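Adenylation domain (Streptomyces sp., PDB 5N9X) is an adenylation domain of the ANL superfamily of AMP-binding enzymes and holds adenosine-5'-triphosphate and threonine in this structure. Local coordinates at residues A[203-208]-A[215-220]; A[279-284]-A[303-308]; A[437-442]-A[449-454]. One frame throughout, in Å; residues are numbered along the deposited sequence.

Interaction 1 of 3, residues A[203-208]-A[215-220]; sequences WLLFHS and VWEIWG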
loop_
_atom_site.group_PDB
_atom_site.type_symbol
_atom_site.label_atom_id
_atom_site.label_comp_id
_atom_site.label_asym_id
_atom_site.label_seq_id
_atom_site.Cartn_x
_atom_site.Cartn_y
_atom_site.Cartn_z
ATOM N N TRP A 203 -2.335 -14.487 8.508
ATOM C CA TRP A 203 -2.049 -13.354 7.645
ATOM C C TRP A 203 -0.531 -13.171 7.585
ATOM O O TRP A 203 0.165 -13.362 8.581
ATOM C CB TRP A 203 -2.724 -12.090 8.168
ATOM C CG TRP A 203 -4.226 -12.062 8.015
ATOM C CD1 TRP A 203 -5.131 -12.893 8.614
ATOM C CD2 TRP A 203 -4.990 -11.126 7.254
ATOM N NE1 TRP A 203 -6.399 -12.543 8.259
ATOM C CE2 TRP A 203 -6.349 -11.467 7.418
ATOM C CE3 TRP A 203 -4.658 -10.038 6.446
ATOM C CZ2 TRP A 203 -7.384 -10.757 6.795
ATOM C CZ3 TRP A 203 -5.668 -9.332 5.844
ATOM C CH2 TRP A 203 -7.026 -9.694 6.018
ATOM N N LEU A 204 -0.013 -12.818 6.416
ATOM C CA LEU A 204 1.413 -12.583 6.297
ATOM C C LEU A 204 1.662 -11.092 6.419
ATOM O O LEU A 204 1.026 -10.326 5.719
ATOM C CB LEU A 204 1.939 -13.128 4.959
ATOM C CG LEU A 204 3.446 -13.039 4.706
ATOM C CD1 LEU A 204 4.182 -13.864 5.753
ATOM C CD2 LEU A 204 3.795 -13.509 3.302
ATOM N N LEU A 205 2.546 -10.659 7.312
ATOM C CA LEU A 205 2.963 -9.255 7.292
ATOM C C LEU A 205 4.119 -9.109 6.277
ATOM O O LEU A 205 5.306 -9.189 6.615
ATOM C CB LEU A 205 3.354 -8.753 8.687
ATOM C CG LEU A 205 3.840 -7.292 8.732
ATOM C CD1 LEU A 205 2.666 -6.374 8.599
ATOM C CD2 LEU A 205 4.559 -6.976 10.043
ATOM N N PHE A 206 3.744 -8.932 5.016
ATOM C CA PHE A 206 4.713 -8.800 3.950
ATOM C C PHE A 206 5.224 -7.351 3.785
ATOM O O PHE A 206 6.342 -7.135 3.322
ATOM C CB PHE A 206 4.097 -9.328 2.639
ATOM C CG PHE A 206 5.050 -9.343 1.474
ATOM C CD1 PHE A 206 5.230 -8.208 0.689
ATOM C CD2 PHE A 206 5.795 -10.475 1.180
ATOM C CE1 PHE A 206 6.113 -8.214 -0.379
ATOM C CE2 PHE A 206 6.684 -10.486 0.109
ATOM C CZ PHE A 206 6.838 -9.356 -0.666
ATOM N N HIS A 207 4.423 -6.371 4.188
ATOM C CA HIS A 207 4.709 -4.982 3.820
ATOM C C HIS A 207 5.251 -4.084 4.947
ATOM O O HIS A 207 5.029 -4.336 6.127
ATOM C CB HIS A 207 3.447 -4.335 3.219
ATOM C CG HIS A 207 3.014 -4.946 1.924
ATOM N ND1 HIS A 207 2.108 -5.986 1.847
ATOM C CD2 HIS A 207 3.383 -4.678 0.653
ATOM C CE1 HIS A 207 1.921 -6.309 0.580
ATOM N NE2 HIS A 207 2.678 -5.528 -0.165
ATOM N N SER A 208 5.966 -3.034 4.551
ATOM C CA SER A 208 6.581 -2.108 5.498
ATOM C C SER A 208 5.553 -1.486 6.415
ATOM O O SER A 208 4.433 -1.207 5.995
ATOM C CB SER A 208 7.330 -1.004 4.763
ATOM O OG SER A 208 7.588 0.067 5.640
ATOM N N VAL A 215 -1.339 -2.064 7.504
ATOM C CA VAL A 215 -2.536 -1.855 8.338
ATOM C C VAL A 215 -3.612 -2.899 8.093
ATOM O O VAL A 215 -4.199 -3.448 9.009
ATOM C CB VAL A 215 -3.137 -0.479 8.082
ATOM C CG1 VAL A 215 -4.341 -0.214 8.988
ATOM C CG2 VAL A 215 -2.068 0.583 8.283
ATOM N N TRP A 216 -3.857 -3.161 6.826
ATOM C CA TRP A 216 -4.772 -4.202 6.439
ATOM C C TRP A 216 -4.261 -5.547 6.929
ATOM O O TRP A 216 -5.012 -6.358 7.458
ATOM C CB TRP A 216 -4.937 -4.163 4.933
ATOM C CG TRP A 216 -5.595 -5.297 4.283
ATOM C CD1 TRP A 216 -5.000 -6.217 3.493
ATOM C CD2 TRP A 216 -6.996 -5.614 4.295
ATOM N NE1 TRP A 216 -5.928 -7.105 3.014
ATOM C CE2 TRP A 216 -7.168 -6.756 3.486
ATOM C CE3 TRP A 216 -8.122 -5.046 4.914
ATOM C CZ2 TRP A 216 -8.434 -7.357 3.279
ATOM C CZ3 TRP A 216 -9.369 -5.643 4.713
ATOM C CH2 TRP A 216 -9.514 -6.788 3.904
ATOM N N GLU A 217 -2.965 -5.757 6.753
ATOM C CA GLU A 217 -2.363 -7.023 7.103
ATOM C C GLU A 217 -2.411 -7.233 8.622
ATOM O O GLU A 217 -2.896 -8.255 9.091
ATOM C CB GLU A 217 -0.918 -7.103 6.577
ATOM C CG GLU A 217 -0.811 -7.283 5.062
ATOM C CD GLU A 217 0.641 -7.240 4.537
ATOM O OE1 GLU A 217 1.510 -6.598 5.170
ATOM O OE2 GLU A 217 0.908 -7.846 3.478
ATOM N N ILE A 218 -1.912 -6.269 9.377
ATOM C CA ILE A 218 -1.880 -6.374 10.838
ATOM C C ILE A 218 -3.275 -6.537 11.454
ATOM O O ILE A 218 -3.525 -7.459 12.258
ATOM C CB ILE A 218 -1.209 -5.120 11.479
ATOM C CG1 ILE A 218 0.297 -5.087 11.192
ATOM C CG2 ILE A 218 -1.507 -5.038 12.966
ATOM C CD1 ILE A 218 0.903 -3.635 11.122
ATOM N N TRP A 219 -4.189 -5.641 11.061
ATOM C CA TRP A 219 -5.502 -5.602 11.673
ATOM C C TRP A 219 -6.441 -6.649 11.088
ATOM O O TRP A 219 -7.380 -7.076 11.759
ATOM C CB TRP A 219 -6.065 -4.189 11.564
ATOM C CG TRP A 219 -5.345 -3.360 12.549
ATOM C CD1 TRP A 219 -4.390 -2.407 12.294
ATOM C CD2 TRP A 219 -5.439 -3.461 13.970
ATOM N NE1 TRP A 219 -3.915 -1.897 13.465
ATOM C CE2 TRP A 219 -4.541 -2.516 14.513
ATOM C CE3 TRP A 219 -6.201 -4.252 14.838
ATOM C CZ2 TRP A 219 -4.381 -2.343 15.899
ATOM C CZ3 TRP A 219 -6.052 -4.075 16.204
ATOM C CH2 TRP A 219 -5.152 -3.133 16.724
ATOM N N GLY A 220 -6.179 -7.080 9.866
ATOM C CA GLY A 220 -6.837 -8.261 9.332
ATOM C C GLY A 220 -6.726 -9.394 10.346
ATOM O O GLY A 220 -7.723 -10.011 10.727
#
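Trp203 lays one face of its indole over Gly220, whose CA sits 3.5 Å from the centroid of the Trp203 six-membered ring, a CH-pi contact almost on the ring normal. The far edge of the same ring turns to the face of Trp216 in a T-shaped pair with planes at 74°, where Trp203 CZ3 comes within 3.6 Å of Trp216 NE1. At the other end of the contact, Glu217 reaches from the helix into the turn that follows the strand. Its chain, extended beyond CG (chi2 175°), brings the buried carboxylate to three N-H groups, one of them weakly bound. Glu217 OE1 accepts from His207 N at 3.1 Å through its syn lone pair. Glu217 OE2 receives His207 ND1 at 2.7 Å, from above the carboxylate plane but close to the imidazole plane, and a weak bond from Phe206 N. The bond from ND1 helps fix the turn of the imidazole. Between the two ends, Leu205 CD1 packs 3.7 Å from Ile218 CG1. Trp216 also meets the ring of His319, a threonine-pocket residue, edge to face. Strand 202-205 and helix 213-222 are the first two elements of a beta-alpha-beta unit completed by strand 227-230.

Interaction 2 of 3, residues A[279-284]-A[303-308]; sequences RYVVFG and DRPHLI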
loop_
_atom_site.group_PDB
_atom_site.type_symbol
_atom_site.label_atom_id
_atom_site.label_comp_id
_atom_site.label_asym_id
_atom_site.label_seq_id
_atom_site.Cartn_x
_atom_site.Cartn_y
_atom_site.Cartn_z
ATOM N N ARG A 279 -6.271 -19.175 1.061
ATOM C CA ARG A 279 -7.689 -18.915 0.816
ATOM C C ARG A 279 -7.868 -17.657 -0.008
ATOM O O ARG A 279 -8.722 -17.609 -0.877
ATOM C CB ARG A 279 -8.486 -18.797 2.131
ATOM C CG ARG A 279 -8.382 -19.980 3.058
ATOM C CD ARG A 279 -8.986 -19.659 4.420
ATOM N NE ARG A 279 -10.433 -19.493 4.342
ATOM C CZ ARG A 279 -11.091 -18.368 4.629
ATOM N NH1 ARG A 279 -10.428 -17.270 5.007
ATOM N NH2 ARG A 279 -12.418 -18.328 4.517
ATOM N N TYR A 280 -7.057 -16.640 0.265
ATOM C CA TYR A 280 -7.153 -15.375 -0.471
ATOM C C TYR A 280 -5.804 -14.827 -0.874
ATOM O O TYR A 280 -4.874 -14.791 -0.079
ATOM C CB TYR A 280 -7.853 -14.294 0.358
ATOM C CG TYR A 280 -9.312 -14.495 0.659
ATOM C CD1 TYR A 280 -10.284 -14.173 -0.280
ATOM C CD2 TYR A 280 -9.719 -14.947 1.908
ATOM C CE1 TYR A 280 -11.643 -14.330 0.003
ATOM C CE2 TYR A 280 -11.054 -15.103 2.218
ATOM C CZ TYR A 280 -12.023 -14.798 1.262
ATOM O OH TYR A 280 -13.361 -14.957 1.575
ATOM N N VAL A 281 -5.701 -14.374 -2.106
ATOM C CA VAL A 281 -4.612 -13.486 -2.459
ATOM C C VAL A 281 -5.241 -12.153 -2.846
ATOM O O VAL A 281 -6.073 -12.100 -3.717
ATOM C CB VAL A 281 -3.745 -14.031 -3.586
ATOM C CG1 VAL A 281 -2.406 -13.308 -3.613
ATOM C CG2 VAL A 281 -3.521 -15.515 -3.384
ATOM N N VAL A 282 -4.847 -11.092 -2.161
ATOM C CA VAL A 282 -5.420 -9.777 -2.370
ATOM C C VAL A 282 -4.362 -8.937 -3.013
ATOM O O VAL A 282 -3.243 -8.908 -2.531
ATOM C CB VAL A 282 -5.900 -9.122 -1.036
ATOM C CG1 VAL A 282 -6.190 -7.646 -1.222
ATOM C CG2 VAL A 282 -7.116 -9.827 -0.496
ATOM N N PHE A 283 -4.707 -8.271 -4.108
ATOM C CA PHE A 283 -3.778 -7.392 -4.796
ATOM C C PHE A 283 -4.111 -5.963 -4.463
ATOM O O PHE A 283 -5.297 -5.605 -4.378
ATOM C CB PHE A 283 -3.852 -7.583 -6.317
ATOM C CG PHE A 283 -3.615 -8.993 -6.763
ATOM C CD1 PHE A 283 -4.645 -9.928 -6.724
ATOM C CD2 PHE A 283 -2.371 -9.388 -7.222
ATOM C CE1 PHE A 283 -4.440 -11.238 -7.142
ATOM C CE2 PHE A 283 -2.158 -10.706 -7.654
ATOM C CZ PHE A 283 -3.191 -11.628 -7.614
ATOM N N GLY A 284 -3.088 -5.132 -4.320
ATOM C CA GLY A 284 -3.323 -3.709 -4.208
ATOM C C GLY A 284 -2.165 -2.850 -4.652
ATOM O O GLY A 284 -1.021 -3.282 -4.655
ATOM N N ASP A 303 -10.667 -20.679 -8.126
ATOM C CA ASP A 303 -11.581 -21.043 -7.035
ATOM C C ASP A 303 -10.929 -21.134 -5.670
ATOM O O ASP A 303 -11.591 -20.972 -4.650
ATOM C CB ASP A 303 -12.261 -22.377 -7.350
ATOM C CG ASP A 303 -12.876 -22.393 -8.723
ATOM O OD1 ASP A 303 -14.123 -22.325 -8.789
ATOM O OD2 ASP A 303 -12.110 -22.420 -9.721
ATOM N N ARG A 304 -9.632 -21.414 -5.654
ATOM C CA ARG A 304 -8.895 -21.509 -4.411
ATOM C C ARG A 304 -7.411 -21.357 -4.690
ATOM O O ARG A 304 -6.840 -22.144 -5.458
ATOM C CB ARG A 304 -9.158 -22.830 -3.688
ATOM C CG ARG A 304 -8.284 -22.972 -2.453
ATOM C CD ARG A 304 -8.588 -24.223 -1.653
ATOM N NE ARG A 304 -7.865 -24.259 -0.380
ATOM C CZ ARG A 304 -8.355 -23.869 0.799
ATOM N NH1 ARG A 304 -7.591 -23.946 1.879
ATOM N NH2 ARG A 304 -9.602 -23.415 0.908
ATOM N N PRO A 305 -6.792 -20.313 -4.112
ATOM C CA PRO A 305 -7.462 -19.244 -3.371
ATOM C C PRO A 305 -8.300 -18.365 -4.295
ATOM O O PRO A 305 -8.168 -18.463 -5.517
ATOM C CB PRO A 305 -6.291 -18.441 -2.780
ATOM C CG PRO A 305 -5.176 -18.647 -3.754
ATOM C CD PRO A 305 -5.334 -20.099 -4.173
ATOM N N HIS A 306 -9.162 -17.529 -3.722
ATOM C CA HIS A 306 -9.768 -16.454 -4.507
ATOM C C HIS A 306 -8.709 -15.399 -4.850
ATOM O O HIS A 306 -7.817 -15.123 -4.054
ATOM C CB HIS A 306 -10.951 -15.798 -3.766
ATOM C CG HIS A 306 -12.011 -16.758 -3.320
ATOM N ND1 HIS A 306 -12.854 -17.399 -4.206
ATOM C CD2 HIS A 306 -12.393 -17.157 -2.085
ATOM C CE1 HIS A 306 -13.692 -18.168 -3.536
ATOM N NE2 HIS A 306 -13.435 -18.041 -2.247
ATOM N N LEU A 307 -8.788 -14.838 -6.050
ATOM C CA LEU A 307 -7.966 -13.682 -6.357
ATOM C C LEU A 307 -8.855 -12.446 -6.351
ATOM O O LEU A 307 -9.889 -12.414 -7.023
ATOM C CB LEU A 307 -7.228 -13.852 -7.688
ATOM C CG LEU A 307 -6.042 -14.834 -7.709
ATOM C CD1 LEU A 307 -5.568 -15.271 -6.327
ATOM C CD2 LEU A 307 -6.368 -16.048 -8.498
ATOM N N ILE A 308 -8.462 -11.467 -5.538
ATOM C CA ILE A 308 -9.199 -10.231 -5.346
ATOM C C ILE A 308 -8.315 -9.023 -5.643
ATOM O O ILE A 308 -7.267 -8.810 -5.011
ATOM C CB ILE A 308 -9.758 -10.105 -3.903
ATOM C CG1 ILE A 308 -11.010 -10.968 -3.738
ATOM C CG2 ILE A 308 -10.116 -8.661 -3.578
ATOM C CD1 ILE A 308 -10.736 -12.374 -3.431
HETATM O O HOH W 1 -10.904 -22.612 3.023
#
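Val281 and Leu307 pack side by side across two parallel strands, with Val281 CB 3.5 Å from Leu307 CD1, and this pair lies at the tight part of the contact. Leu307 CG is anti to its own carbonyl carbon (chi1 -73°), and Val281 CG2, placed likewise, also meets Pro305 CG, so that one valine touches both the proline ring and the leucine. Further along, the rim of the Phe283 ring faces Leu307 CB in its plane. Tyr280, Val282 and Ile308 occupy the other face of the sheet, where Ile308 CD1 meets the edge of the phenol at Tyr280 CD1, 3.7 Å away. Beneath these side chains the backbones are joined by nearly straight bonds: Val281 N to His306 O at 3.0 Å, Ile308 N to Val281 O at 3.1 Å and Phe283 N to Ile308 O at 2.8 Å.

Toward the start of the strands the backbone stays close, but the side chains of Arg279, Arg304 and His306 reach the solvent side and meet more loosely. The bond from His306 N to Arg279 O is more bent, at 146°, and its donor is tilted from the carbonyl plane. The imidazole of His306 lies alongside the Tyr280 ring at an oblique 41°. A water accepts from Arg304 NH2 at 2.6 Å and weakly from Arg279 NE, linking two like charges. Their stronger partners lie elsewhere: Arg279 with Asp201 and Ser196, Arg304 with Pro276. Tyr280 OH, too, bonds to the backbone of Ser196.

Strand 280-284 is flanked on its other edge by strand 253-256, and Gly284, in the same segment, touches the bound threonine. With helix 290-300 as the connection, strands 280-284 and 306-310 form a classic beta-alpha-beta crossover unit leading to the threonine pocket.

Interaction 3 of 3, residues A[437-442]-A[449-454]; sequences DVEAAV and VDAVVW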
loop_
_atom_site.group_PDB
_atom_site.type_symbol
_atom_site.label_atom_id
_atom_site.label_comp_id
_atom_site.label_asym_id
_atom_site.label_seq_id
_atom_site.Cartn_x
_atom_site.Cartn_y
_atom_site.Cartn_z
ATOM N N ASP A 437 0.534 3.447 -21.316
ATOM C CA ASP A 437 0.426 2.628 -22.541
ATOM C C ASP A 437 1.768 2.339 -23.211
ATOM O O ASP A 437 1.986 1.246 -23.753
ATOM C CB ASP A 437 -0.473 3.305 -23.573
ATOM C CG ASP A 437 -1.933 3.328 -23.167
ATOM O OD1 ASP A 437 -2.272 2.892 -22.038
ATOM O OD2 ASP A 437 -2.743 3.825 -23.986
ATOM N N VAL A 438 2.659 3.325 -23.204
ATOM C CA VAL A 438 4.008 3.131 -23.739
ATOM C C VAL A 438 4.720 2.068 -22.933
ATOM O O VAL A 438 5.427 1.202 -23.471
ATOM C CB VAL A 438 4.851 4.409 -23.681
ATOM C CG1 VAL A 438 6.024 4.295 -24.628
ATOM C CG2 VAL A 438 3.983 5.623 -23.978
ATOM N N GLU A 439 4.522 2.171 -21.626
ATOM C CA GLU A 439 5.161 1.300 -20.668
ATOM C C GLU A 439 4.749 -0.130 -20.990
ATOM O O GLU A 439 5.598 -1.001 -21.141
ATOM C CB GLU A 439 4.757 1.691 -19.237
ATOM C CG GLU A 439 5.728 2.590 -18.480
ATOM C CD GLU A 439 5.045 3.331 -17.310
ATOM O OE1 GLU A 439 4.170 2.732 -16.629
ATOM O OE2 GLU A 439 5.381 4.518 -17.078
ATOM N N ALA A 440 3.445 -0.360 -21.103
ATOM C CA ALA A 440 2.931 -1.691 -21.404
ATOM C C ALA A 440 3.457 -2.177 -22.744
ATOM O O ALA A 440 3.811 -3.346 -22.877
ATOM C CB ALA A 440 1.408 -1.704 -21.399
ATOM N N ALA A 441 3.522 -1.283 -23.726
ATOM C CA ALA A 441 4.053 -1.654 -25.034
ATOM C C ALA A 441 5.518 -2.094 -24.933
ATOM O O ALA A 441 5.934 -3.028 -25.622
ATOM C CB ALA A 441 3.907 -0.505 -26.028
ATOM N N VAL A 442 6.305 -1.421 -24.102
ATOM C CA VAL A 442 7.676 -1.847 -23.899
ATOM C C VAL A 442 7.685 -3.202 -23.178
ATOM O O VAL A 442 8.403 -4.115 -23.576
ATOM C CB VAL A 442 8.492 -0.786 -23.114
ATOM C CG1 VAL A 442 9.824 -1.363 -22.644
ATOM C CG2 VAL A 442 8.735 0.458 -23.986
ATOM N N VAL A 449 11.095 -7.459 -18.132
ATOM C CA VAL A 449 10.228 -7.490 -16.951
ATOM C C VAL A 449 9.461 -6.178 -16.769
ATOM O O VAL A 449 8.237 -6.171 -16.807
ATOM C CB VAL A 449 11.020 -7.789 -15.644
ATOM C CG1 VAL A 449 10.067 -8.244 -14.544
ATOM C CG2 VAL A 449 12.050 -8.875 -15.875
ATOM N N ASP A 450 10.170 -5.072 -16.572
ATOM C CA ASP A 450 9.503 -3.837 -16.170
ATOM C C ASP A 450 9.979 -2.605 -16.921
ATOM O O ASP A 450 11.127 -2.542 -17.362
ATOM C CB ASP A 450 9.700 -3.615 -14.669
ATOM C CG ASP A 450 8.455 -3.105 -13.989
ATOM O OD1 ASP A 450 7.682 -2.333 -14.612
ATOM O OD2 ASP A 450 8.240 -3.502 -12.822
ATOM N N ALA A 451 9.107 -1.610 -17.033
ATOM C CA ALA A 451 9.454 -0.365 -17.714
ATOM C C ALA A 451 8.873 0.879 -17.024
ATOM O O ALA A 451 7.780 0.838 -16.481
ATOM C CB ALA A 451 8.982 -0.427 -19.162
ATOM N N VAL A 452 9.617 1.983 -17.066
ATOM C CA VAL A 452 9.128 3.294 -16.634
ATOM C C VAL A 452 9.327 4.283 -17.778
ATOM O O VAL A 452 10.453 4.468 -18.248
ATOM C CB VAL A 452 9.866 3.796 -15.385
ATOM C CG1 VAL A 452 9.458 5.235 -15.030
ATOM C CG2 VAL A 452 9.635 2.858 -14.228
ATOM N N VAL A 453 8.243 4.899 -18.239
ATOM C CA VAL A 453 8.334 5.821 -19.360
ATOM C C VAL A 453 7.907 7.203 -18.899
ATOM O O VAL A 453 6.850 7.343 -18.279
ATOM C CB VAL A 453 7.449 5.381 -20.555
ATOM C CG1 VAL A 453 7.529 6.406 -21.686
ATOM C CG2 VAL A 453 7.845 4.004 -21.054
ATOM N N TRP A 454 8.716 8.222 -19.175
ATOM C CA TRP A 454 8.319 9.587 -18.811
ATOM C C TRP A 454 8.813 10.659 -19.789
ATOM O O TRP A 454 9.638 10.394 -20.655
ATOM C CB TRP A 454 8.796 9.918 -17.384
ATOM C CG TRP A 454 10.255 10.161 -17.233
ATOM C CD1 TRP A 454 10.881 11.367 -17.039
ATOM C CD2 TRP A 454 11.285 9.174 -17.234
ATOM N NE1 TRP A 454 12.238 11.183 -16.918
ATOM C CE2 TRP A 454 12.515 9.848 -17.037
ATOM C CE3 TRP A 454 11.292 7.781 -17.398
ATOM C CZ2 TRP A 454 13.734 9.176 -16.988
ATOM C CZ3 TRP A 454 12.498 7.111 -17.356
ATOM C CH2 TRP A 454 13.709 7.807 -17.156
#
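Val438 meets Val453 at about a right angle, its CB 3.9 Å from Val453 CG1, with Leu493 and Pro499 also against the helix residue. Glu439 follows and provides the largest share of the helix's side of the contact. Its CG lies 3.6 Å from Val453 CG2 and 3.4 Å from Ala451 O, so the aliphatic part of the chain rests on the strand before the carboxylate turns to the backbone. There Glu439 OE2 accepts a nearly straight bond from Val453 N at 3.1 Å, approached on the anti side and 22° out of the carboxylate plane. The same oxygen forms a salt bridge to Arg518, which probably keeps the glutamate ionised in its buried setting.

Helix 435-443 thus packs along strand 450-457, an edge strand within this chain of the three-stranded sheet of the C-terminal domain, their short segments running roughly antiparallel at 146° in a helix-on-sheet arrangement. A turn later, Val442 stands on the same side of the helix as Val438. Because its CG1 is anti to the backbone N (chi1 168°), this methyl is carried to Ala451 CB, 3.7 Å away, while Leu485 and Val489 of helix 482-492 also touch Val442.

How the interactions relate
All three contacts are largely buried, but interaction 2 has a solvent side at its arginines and His306. Interactions 1 and 2 share the AMP-binding enzyme range and touch through packing of Trp216 on Val282, with centres about 15 Å apart; interaction 3 lies in the C-terminal domain, its nearest atoms about 13 Å from interaction 1 and about 12 Å from interaction 2. Chemistry follows the elements joined. The parallel strands of interaction 2 bond backbone to backbone, whereas the helix-strand pairs each bring a glutamate to main-chain N-H, two in interaction 1 (one weakly) and one in interaction 3. Interaction 1 adds a histidine and indole rings; interaction 3 sets its glutamate, paired with Arg518, among valines and an alanine.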